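Local coordinates for protein sulfotransferase (Mycobacterium tuberculosis, PDB 2ZQ5) that probably transfers a sulfuryl group from the donor PAPS to an acceptor molecule, at residues S75-V88 with C210-N222. Numbering follows the deposited sequence.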
# COMPACT_ATOMS: atom_id res chain seq x y z
N SER A 75 -0.36 14.54 -9.02
CA SER A 75 -0.25 13.62 -10.16
C SER A 75 -0.91 14.22 -11.40
O SER A 75 -0.35 14.15 -12.50
CB SER A 75 -0.91 12.27 -9.84
OG SER A 75 -0.05 11.46 -9.06
N GLN A 76 -2.09 14.81 -11.24
CA GLN A 76 -2.80 15.41 -12.36
C GLN A 76 -1.93 16.49 -13.01
O GLN A 76 -1.82 16.56 -14.24
CB GLN A 76 -4.12 16.03 -11.88
CG GLN A 76 -5.00 16.57 -13.01
CD GLN A 76 -5.28 15.53 -14.07
OE1 GLN A 76 -5.70 14.41 -13.77
NE2 GLN A 76 -5.03 15.89 -15.33
N SER A 77 -1.31 17.32 -12.19
CA SER A 77 -0.44 18.38 -12.69
C SER A 77 0.81 17.79 -13.34
O SER A 77 1.26 18.28 -14.38
CB SER A 77 -0.03 19.31 -11.55
OG SER A 77 0.77 20.38 -12.03
N ALA A 78 1.36 16.75 -12.74
CA ALA A 78 2.56 16.11 -13.29
C ALA A 78 2.29 15.54 -14.68
O ALA A 78 3.15 15.64 -15.56
CB ALA A 78 3.04 15.01 -12.35
N TRP A 79 1.12 14.95 -14.88
CA TRP A 79 0.78 14.38 -16.18
C TRP A 79 0.72 15.47 -17.25
O TRP A 79 1.05 15.22 -18.41
CB TRP A 79 -0.55 13.62 -16.12
CG TRP A 79 -0.46 12.35 -15.31
CD1 TRP A 79 0.57 11.46 -15.30
CD2 TRP A 79 -1.46 11.82 -14.42
NE1 TRP A 79 0.29 10.41 -14.45
CE2 TRP A 79 -0.95 10.61 -13.90
CE3 TRP A 79 -2.73 12.26 -14.02
CZ2 TRP A 79 -1.67 9.82 -12.99
CZ3 TRP A 79 -3.44 11.48 -13.11
CH2 TRP A 79 -2.91 10.27 -12.61
N LYS A 80 0.29 16.66 -16.86
CA LYS A 80 0.21 17.79 -17.80
C LYS A 80 1.61 18.27 -18.12
O LYS A 80 1.90 18.68 -19.25
CB LYS A 80 -0.57 18.94 -17.18
CG LYS A 80 -2.04 18.71 -17.00
CD LYS A 80 -2.66 19.95 -16.38
CE LYS A 80 -4.14 19.81 -16.15
NZ LYS A 80 -4.66 21.03 -15.46
N GLN A 81 2.48 18.25 -17.11
CA GLN A 81 3.86 18.69 -17.27
C GLN A 81 4.67 17.71 -18.11
O GLN A 81 5.60 18.11 -18.81
CB GLN A 81 4.52 18.82 -15.90
CG GLN A 81 3.95 19.92 -15.02
CD GLN A 81 4.50 19.84 -13.60
OE1 GLN A 81 5.70 19.72 -13.40
NE2 GLN A 81 3.61 19.93 -12.62
N TYR A 82 4.31 16.44 -18.02
CA TYR A 82 5.02 15.39 -18.74
C TYR A 82 4.07 14.49 -19.52
O TYR A 82 3.91 13.32 -19.20
CB TYR A 82 5.82 14.54 -17.75
CG TYR A 82 6.84 15.34 -16.98
CD1 TYR A 82 8.09 15.63 -17.53
CD2 TYR A 82 6.54 15.85 -15.71
CE1 TYR A 82 9.02 16.41 -16.84
CE2 TYR A 82 7.47 16.63 -15.02
CZ TYR A 82 8.70 16.91 -15.59
OH TYR A 82 9.61 17.68 -14.91
N PRO A 83 3.44 15.03 -20.57
CA PRO A 83 2.51 14.22 -21.36
C PRO A 83 3.13 12.97 -21.98
O PRO A 83 2.43 12.01 -22.27
CB PRO A 83 2.00 15.21 -22.41
CG PRO A 83 3.15 16.15 -22.57
CD PRO A 83 3.59 16.38 -21.15
N GLU A 84 4.44 12.99 -22.18
CA GLU A 84 5.14 11.85 -22.77
C GLU A 84 5.08 10.59 -21.90
O GLU A 84 5.48 9.51 -22.34
CB GLU A 84 6.60 12.21 -23.05
CG GLU A 84 7.39 12.60 -21.81
CD GLU A 84 7.38 14.10 -21.56
OE1 GLU A 84 6.35 14.76 -21.81
OE2 GLU A 84 8.42 14.62 -21.09
N HIS A 85 4.57 10.73 -20.68
CA HIS A 85 4.47 9.57 -19.79
C HIS A 85 3.57 8.50 -20.40
O HIS A 85 3.74 7.31 -20.15
CB HIS A 85 3.91 10.00 -18.43
CG HIS A 85 2.45 10.36 -18.46
ND1 HIS A 85 1.45 9.43 -18.25
CD2 HIS A 85 1.83 11.53 -18.70
CE1 HIS A 85 0.28 10.03 -18.37
NE2 HIS A 85 0.48 11.30 -18.64
N VAL A 86 2.61 8.93 -21.22
CA VAL A 86 1.67 8.00 -21.85
C VAL A 86 2.33 6.98 -22.77
O VAL A 86 1.77 5.92 -23.04
CB VAL A 86 0.57 8.74 -22.65
CG1 VAL A 86 -0.20 9.67 -21.74
CG2 VAL A 86 1.19 9.51 -23.81
N ASP A 87 3.53 7.31 -23.26
CA ASP A 87 4.23 6.41 -24.17
C ASP A 87 5.11 5.38 -23.46
O ASP A 87 5.73 4.54 -24.10
CB ASP A 87 5.08 7.21 -25.15
CG ASP A 87 4.27 8.20 -25.96
OD1 ASP A 87 3.19 7.81 -26.44
OD2 ASP A 87 4.71 9.36 -26.11
N VAL A 88 5.15 5.45 -22.13
CA VAL A 88 5.96 4.52 -21.36
C VAL A 88 5.28 3.16 -21.24
O VAL A 88 4.15 3.06 -20.79
CB VAL A 88 6.23 5.06 -19.93
CG1 VAL A 88 6.99 4.03 -19.11
CG2 VAL A 88 7.02 6.36 -20.01
N CYS A 210 -5.82 1.44 -13.21
CA CYS A 210 -5.44 2.15 -14.42
C CYS A 210 -4.73 3.44 -14.02
O CYS A 210 -3.75 3.85 -14.65
CB CYS A 210 -6.68 2.44 -15.26
SG CYS A 210 -7.25 1.02 -16.20
N ARG A 211 -5.21 4.08 -12.95
CA ARG A 211 -4.58 5.31 -12.49
C ARG A 211 -3.20 4.97 -11.89
O ARG A 211 -2.23 5.71 -12.07
CB ARG A 211 -5.46 6.00 -11.44
CG ARG A 211 -4.97 7.39 -11.10
CD ARG A 211 -5.69 7.99 -9.91
NE ARG A 211 -5.13 9.31 -9.59
CZ ARG A 211 -5.48 10.43 -10.20
NH1 ARG A 211 -6.40 10.42 -11.16
NH2 ARG A 211 -4.88 11.57 -9.88
N HIS A 212 -3.13 3.85 -11.19
CA HIS A 212 -1.89 3.37 -10.59
C HIS A 212 -0.85 3.26 -11.71
O HIS A 212 0.28 3.73 -11.57
CB HIS A 212 -2.18 2.01 -9.93
CG HIS A 212 -0.98 1.31 -9.36
ND1 HIS A 212 -0.16 0.51 -10.12
CD2 HIS A 212 -0.53 1.22 -8.09
CE1 HIS A 212 0.75 -0.06 -9.34
NE2 HIS A 212 0.54 0.36 -8.10
N ARG A 213 -1.24 2.67 -12.84
CA ARG A 213 -0.34 2.51 -13.97
C ARG A 213 0.10 3.85 -14.56
O ARG A 213 1.28 4.02 -14.91
CB ARG A 213 -1.02 1.66 -15.05
CG ARG A 213 -0.16 1.45 -16.29
CD ARG A 213 -0.75 0.36 -17.18
NE ARG A 213 -0.02 0.27 -18.45
CZ ARG A 213 -0.12 1.16 -19.43
NH1 ARG A 213 -0.92 2.21 -19.29
NH2 ARG A 213 0.57 1.00 -20.55
N ARG A 214 -0.82 4.80 -14.67
CA ARG A 214 -0.47 6.13 -15.18
C ARG A 214 0.58 6.75 -14.27
O ARG A 214 1.47 7.47 -14.74
CB ARG A 214 -1.70 7.03 -15.25
CG ARG A 214 -2.73 6.64 -16.30
CD ARG A 214 -3.77 7.74 -16.45
NE ARG A 214 -3.14 9.02 -16.80
CZ ARG A 214 -3.80 10.17 -16.91
NH1 ARG A 214 -5.11 10.22 -16.71
NH2 ARG A 214 -3.14 11.27 -17.23
N ASN A 215 0.48 6.50 -12.97
CA ASN A 215 1.46 7.04 -12.05
C ASN A 215 2.81 6.33 -12.19
O ASN A 215 3.85 6.97 -12.02
CB ASN A 215 0.94 6.97 -10.61
CG ASN A 215 0.19 8.23 -10.21
OD1 ASN A 215 0.70 9.34 -10.40
ND2 ASN A 215 -1.01 8.07 -9.67
N LEU A 216 2.81 5.04 -12.49
CA LEU A 216 4.07 4.33 -12.69
C LEU A 216 4.74 4.87 -13.96
O LEU A 216 5.96 5.02 -14.00
CB LEU A 216 3.86 2.82 -12.82
CG LEU A 216 3.31 2.07 -11.60
CD1 LEU A 216 3.53 0.58 -11.80
CD2 LEU A 216 4.02 2.52 -10.33
N GLN A 217 3.94 5.14 -14.99
CA GLN A 217 4.46 5.68 -16.24
C GLN A 217 5.14 7.03 -15.99
O GLN A 217 6.20 7.32 -16.55
CB GLN A 217 3.34 5.89 -17.26
CG GLN A 217 2.75 4.62 -17.85
CD GLN A 217 1.62 4.93 -18.82
OE1 GLN A 217 0.64 5.59 -18.46
NE2 GLN A 217 1.76 4.47 -20.05
N LEU A 218 4.50 7.85 -15.17
CA LEU A 218 5.02 9.17 -14.84
C LEU A 218 6.29 9.10 -14.00
O LEU A 218 7.32 9.66 -14.37
CB LEU A 218 3.96 9.96 -14.06
CG LEU A 218 4.43 11.24 -13.38
CD1 LEU A 218 4.71 12.32 -14.42
CD2 LEU A 218 3.37 11.70 -12.39
N ILE A 219 6.22 8.39 -12.88
CA ILE A 219 7.37 8.27 -12.00
C ILE A 219 8.53 7.55 -12.68
O ILE A 219 9.69 7.87 -12.43
CB ILE A 219 6.97 7.54 -10.69
CG1 ILE A 219 5.92 8.37 -9.95
CG2 ILE A 219 8.20 7.30 -9.81
CD1 ILE A 219 5.27 7.66 -8.78
N GLY A 220 8.22 6.59 -13.54
CA GLY A 220 9.26 5.84 -14.23
C GLY A 220 9.64 6.38 -15.60
O GLY A 220 10.30 5.68 -16.37
N LEU A 221 9.25 7.62 -15.90
CA LEU A 221 9.54 8.24 -17.20
C LEU A 221 11.01 8.25 -17.60
O LEU A 221 11.34 8.14 -18.79
CB LEU A 221 9.02 9.68 -17.21
CG LEU A 221 9.24 10.47 -18.50
CD1 LEU A 221 8.41 9.87 -19.63
CD2 LEU A 221 8.87 11.93 -18.28
N ASN A 222 11.90 8.37 -16.62
CA ASN A 222 13.34 8.40 -16.90
C ASN A 222 14.02 7.05 -16.72
O ASN A 222 15.24 6.93 -16.89
CB ASN A 222 14.03 9.42 -15.98
CG ASN A 222 13.51 10.83 -16.16
OD1 ASN A 222 13.31 11.29 -17.29
ND2 ASN A 222 13.29 11.53 -15.05
O HOH W 1 -6.38 13.39 -11.45
O HOH W 2 -6.64 12.38 -15.21
O HOH W 3 -5.00 14.08 -17.68
O HOH W 4 1.85 2.44 -23.08
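Arg211 meets Trp79 at the rim of the indole: its guanidinium lays one face over CH2, with Arg211 CZ 3.5 Å from that atom and the two planes 72° apart. A chain extended from CG to NE carries the charged group this far, where NE hydrogen-bonds Gln180 OE1 and NH2 reaches Gln76 OE1 through a water. One turn on, Arg214 takes the broad face of the same ring. Bent at chi3 (57°), its chain folds the guanidinium back flat on the indole, a cation-pi stack with CZ 3.9 Å from the centroid of the six-membered ring. The backbone O of Arg214 also accepts a weak hydrogen bond from Trp79 NE1, which gives the buried indole N-H a partner. Asn215 OD1 receives the hydroxyl of Ser75 at 2.6 Å (OG to OD1), somewhat out of the carbonyl plane; the short serine hydroxyl and the asparagine amide together bridge the two helices, and Gln180 also hydrogen-bonds Ser75 OG and, weakly, Asn215 ND2. Gln217 is long enough to reach beyond the 3-10 segment 83-87, and its NE2 gives Val88 O a nearly straight bond (176°) in the plane of both groups. Leu218 packs on Ala78, whose lone methyl lets CD2 come unusually close to CB, at 3.3 Å, while Leu218 CB lies near the pyrrole part of Trp79. Past the helix end, Leu221 spreads its two methyls: CD1 touches Glu84 CG and Val88 CG2, and CD2 meets Tyr82 CD1. Trp79 is thus a knob in a hole formed by Arg211, Arg214, Asn215 and Leu218. Elsewhere on helix 206-219, His212, Leu216 and Ile219 pack on strand 227-231 of the parallel sheet, so this helix lies between that strand and the end of helix 55-81.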